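Local coordinates for protein FmtA (PDB 5ZH8) that hydrolyses the ester bonds that hold D-alanine on wall and lipoteichoic acids and affects methicillin resistance in Staphylococcus aureus, at residues S46-Y51 with G228-E233. Sequence-based numbering, arbitrary orientation.
Sequences SDNEKY and GKSYAE
Tyr51 lays one face of its ring on the first turn of helix 231-240, with the side chain of Glu233 running beneath it. The CB of Glu233 sits 3.8 Å from the centroid of the Tyr51 ring and only 7° off its normal, a CH-pi contact squarely over the face. From there the glutamate chain, extended, passes under the CD1-CE1 side, where Glu233 CG lies 3.6 Å from Tyr51 CE1, and its carboxylate ends nearly parallel to the ring. Toward the CE2 rim the same face meets Glu233 CA. What brings the ring here is the first torsion of Tyr51, with CG anti to the backbone N (chi1 169°). The Tyr51 hydroxyl is hydrogen-bonded to Arg55, one turn further along its own helix, while Lys229 NZ makes a salt bridge to Glu233 OE2.

One turn earlier in helix 47-55, Asn48 reaches across to the start of the other helix. Asn48 OD1 accepts from Ala232 N at 3.0 Å, almost straight at 172°, with the donor tilted out of the amide plane. Asn48 OD1 also lies 3.3 Å from Ser230 CB, and Tyr231 N, though close to it, is hydrogen-bonded to Glu224 of helix 213-227 instead. Ser230 is the N-cap: Ser230 OG accepts from Glu233 N at 3.0 Å, while its CB packs against Asp47.

Helix 47-55, close to the N-terminal end of the model, is thus fastened to the beta-lactamase-like domain at a helix start. Ser230 OG and Asn48 OD1 between them take up two amide N-H groups of the first turn; the asparagine supplies an acceptor from a distant part of the chain, and the tyrosine adds an apolar cover alongside.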
ATOM      1  N   SER A  46      21.148  24.350   3.785  1.00 86.33           N
ATOM      2  CA  SER A  46      20.764  24.486   2.380  1.00 82.33           C
ATOM      3  C   SER A  46      20.032  25.805   2.205  1.00 79.85           C
ATOM      4  O   SER A  46      19.613  26.396   3.188  1.00 80.19           O
ATOM      5  CB  SER A  46      19.820  23.360   2.001  1.00 79.39           C
ATOM      6  OG  SER A  46      18.631  23.462   2.764  1.00 77.57           O
ATOM      7  N   ASP A  47      19.842  26.249   0.965  1.00 77.13           N
ATOM      8  CA  ASP A  47      19.145  27.512   0.718  1.00 75.28           C
ATOM      9  C   ASP A  47      17.691  27.477   1.167  1.00 72.00           C
ATOM     10  O   ASP A  47      17.163  28.491   1.624  1.00 71.44           O
ATOM     11  CB  ASP A  47      19.248  27.910  -0.752  1.00 74.38           C
ATOM     12  CG  ASP A  47      20.671  28.277  -1.150  1.00 77.29           C
ATOM     13  OD1 ASP A  47      21.614  27.870  -0.440  1.00 80.07           O
ATOM     14  OD2 ASP A  47      20.860  28.980  -2.164  1.00 77.42           O
ATOM     15  N   ASN A  48      17.059  26.311   1.047  1.00 69.62           N
ATOM     16  CA  ASN A  48      15.666  26.141   1.472  1.00 67.24           C
ATOM     17  C   ASN A  48      15.472  26.410   2.958  1.00 68.62           C
ATOM     18  O   ASN A  48      14.575  27.165   3.337  1.00 68.01           O
ATOM     19  CB  ASN A  48      15.156  24.732   1.151  1.00 65.36           C
ATOM     20  CG  ASN A  48      14.743  24.580  -0.297  1.00 63.23           C
ATOM     21  OD1 ASN A  48      14.043  25.428  -0.853  1.00 61.87           O
ATOM     22  ND2 ASN A  48      15.166  23.485  -0.914  1.00 63.16           N
ATOM     23  N   GLU A  49      16.304  25.791   3.791  1.00 70.55           N
ATOM     24  CA  GLU A  49      16.186  25.962   5.235  1.00 72.30           C
ATOM     25  C   GLU A  49      16.611  27.365   5.651  1.00 73.93           C
ATOM     26  O   GLU A  49      15.986  27.965   6.523  1.00 74.57           O
ATOM     27  CB  GLU A  49      17.013  24.913   5.987  1.00 74.91           C
ATOM     28  CG  GLU A  49      16.548  23.475   5.806  1.00 73.53           C
ATOM     29  CD  GLU A  49      17.653  22.465   6.077  1.00 76.19           C
ATOM     30  OE1 GLU A  49      18.853  22.851   6.056  1.00 78.73           O
ATOM     31  OE2 GLU A  49      17.314  21.282   6.320  1.00 75.90           O
ATOM     32  N   LYS A  50      17.614  27.902   4.999  1.00 74.67           N
ATOM     33  CA  LYS A  50      18.021  29.244   5.300  1.00 76.40           C
ATOM     34  C   LYS A  50      16.810  30.105   5.212  1.00 74.18           C
ATOM     35  O   LYS A  50      16.468  30.762   6.162  1.00 75.56           O
ATOM     36  CB  LYS A  50      19.011  29.730   4.267  1.00 77.32           C
ATOM     37  CG  LYS A  50      20.386  30.067   4.787  1.00 81.36           C
ATOM     38  CD  LYS A  50      21.433  29.306   4.001  1.00 82.08           C
ATOM     39  CE  LYS A  50      22.583  30.198   3.595  1.00 85.03           C
ATOM     40  NZ  LYS A  50      23.742  29.385   3.149  1.00 86.71           N
ATOM     41  N   TYR A  51      16.144  30.084   4.060  1.00 70.59           N
ATOM     42  CA  TYR A  51      14.981  30.934   3.831  1.00 68.59           C
ATOM     43  C   TYR A  51      13.882  30.709   4.868  1.00 68.10           C
ATOM     44  O   TYR A  51      13.342  31.665   5.422  1.00 69.22           O
ATOM     45  CB  TYR A  51      14.401  30.715   2.432  1.00 65.42           C
ATOM     46  CG  TYR A  51      13.054  31.382   2.276  1.00 63.65           C
ATOM     47  CD1 TYR A  51      12.960  32.757   2.129  1.00 64.60           C
ATOM     48  CD2 TYR A  51      11.867  30.644   2.330  1.00 61.26           C
ATOM     49  CE1 TYR A  51      11.731  33.383   2.008  1.00 63.36           C
ATOM     50  CE2 TYR A  51      10.635  31.268   2.212  1.00 60.00           C
ATOM     51  CZ  TYR A  51      10.579  32.639   2.053  1.00 61.03           C
ATOM     52  OH  TYR A  51       9.372  33.280   1.952  1.00 60.20           O
ATOM     53  N   GLY A 228      17.556  31.777  -9.112  1.00 58.76           N
ATOM     54  CA  GLY A 228      18.609  32.029  -8.141  1.00 61.15           C
ATOM     55  C   GLY A 228      18.094  32.061  -6.713  1.00 61.15           C
ATOM     56  O   GLY A 228      18.712  32.668  -5.849  1.00 63.44           O
ATOM     57  N   LYS A 229      16.969  31.398  -6.460  1.00 59.12           N
ATOM     58  CA  LYS A 229      16.324  31.424  -5.153  1.00 58.95           C
ATOM     59  C   LYS A 229      15.817  30.049  -4.806  1.00 57.26           C
ATOM     60  O   LYS A 229      15.518  29.254  -5.688  1.00 55.63           O
ATOM     61  CB  LYS A 229      15.166  32.422  -5.137  1.00 58.24           C
ATOM     62  CG  LYS A 229      15.611  33.867  -5.275  1.00 60.41           C
ATOM     63  CD  LYS A 229      14.497  34.839  -4.906  1.00 60.37           C
ATOM     64  CE  LYS A 229      15.029  36.259  -4.763  1.00 63.17           C
ATOM     65  NZ  LYS A 229      16.086  36.376  -3.709  1.00 65.83           N
ATOM     66  N   SER A 230      15.715  29.776  -3.511  1.00 57.92           N
ATOM     67  CA  SER A 230      15.283  28.467  -3.044  1.00 56.77           C
ATOM     68  C   SER A 230      13.864  28.148  -3.515  1.00 53.95           C
ATOM     69  O   SER A 230      13.062  29.050  -3.759  1.00 53.10           O
ATOM     70  CB  SER A 230      15.359  28.394  -1.520  1.00 58.09           C
ATOM     71  OG  SER A 230      14.292  29.107  -0.914  1.00 57.53           O
ATOM     72  N   TYR A 231      13.574  26.857  -3.644  1.00 52.79           N
ATOM     73  CA  TYR A 231      12.241  26.389  -3.988  1.00 50.49           C
ATOM     74  C   TYR A 231      11.222  26.916  -2.983  1.00 50.28           C
ATOM     75  O   TYR A 231      10.162  27.407  -3.367  1.00 49.35           O
ATOM     76  CB  TYR A 231      12.203  24.854  -4.015  1.00 49.71           C
ATOM     77  CG  TYR A 231      10.850  24.280  -4.382  1.00 47.44           C
ATOM     78  CD1 TYR A 231       9.885  24.045  -3.408  1.00 46.69           C
ATOM     79  CD2 TYR A 231      10.532  23.974  -5.703  1.00 46.17           C
ATOM     80  CE1 TYR A 231       8.645  23.517  -3.735  1.00 44.83           C
ATOM     81  CE2 TYR A 231       9.299  23.448  -6.041  1.00 44.43           C
ATOM     82  CZ  TYR A 231       8.354  23.220  -5.052  1.00 43.79           C
ATOM     83  OH  TYR A 231       7.113  22.703  -5.374  1.00 42.16           O
ATOM     84  N   ALA A 232      11.556  26.813  -1.699  1.00 51.80           N
ATOM     85  CA  ALA A 232      10.688  27.275  -0.612  1.00 52.03           C
ATOM     86  C   ALA A 232      10.317  28.742  -0.761  1.00 52.40           C
ATOM     87  O   ALA A 232       9.177  29.131  -0.529  1.00 51.73           O
ATOM     88  CB  ALA A 232      11.370  27.046   0.740  1.00 54.25           C
ATOM     89  N   GLU A 233      11.292  29.554  -1.142  1.00 53.94           N
ATOM     90  CA  GLU A 233      11.063  30.972  -1.354  1.00 54.77           C
ATOM     91  C   GLU A 233      10.180  31.197  -2.577  1.00 52.83           C
ATOM     92  O   GLU A 233       9.239  31.988  -2.526  1.00 52.61           O
ATOM     93  CB  GLU A 233      12.392  31.701  -1.526  1.00 57.03           C
ATOM     94  CG  GLU A 233      12.263  33.213  -1.563  1.00 58.40           C
ATOM     95  CD  GLU A 233      13.589  33.924  -1.420  1.00 61.35           C
ATOM     96  OE1 GLU A 233      14.637  33.248  -1.257  1.00 62.58           O
ATOM     97  OE2 GLU A 233      13.583  35.169  -1.488  1.00 62.83           O
TER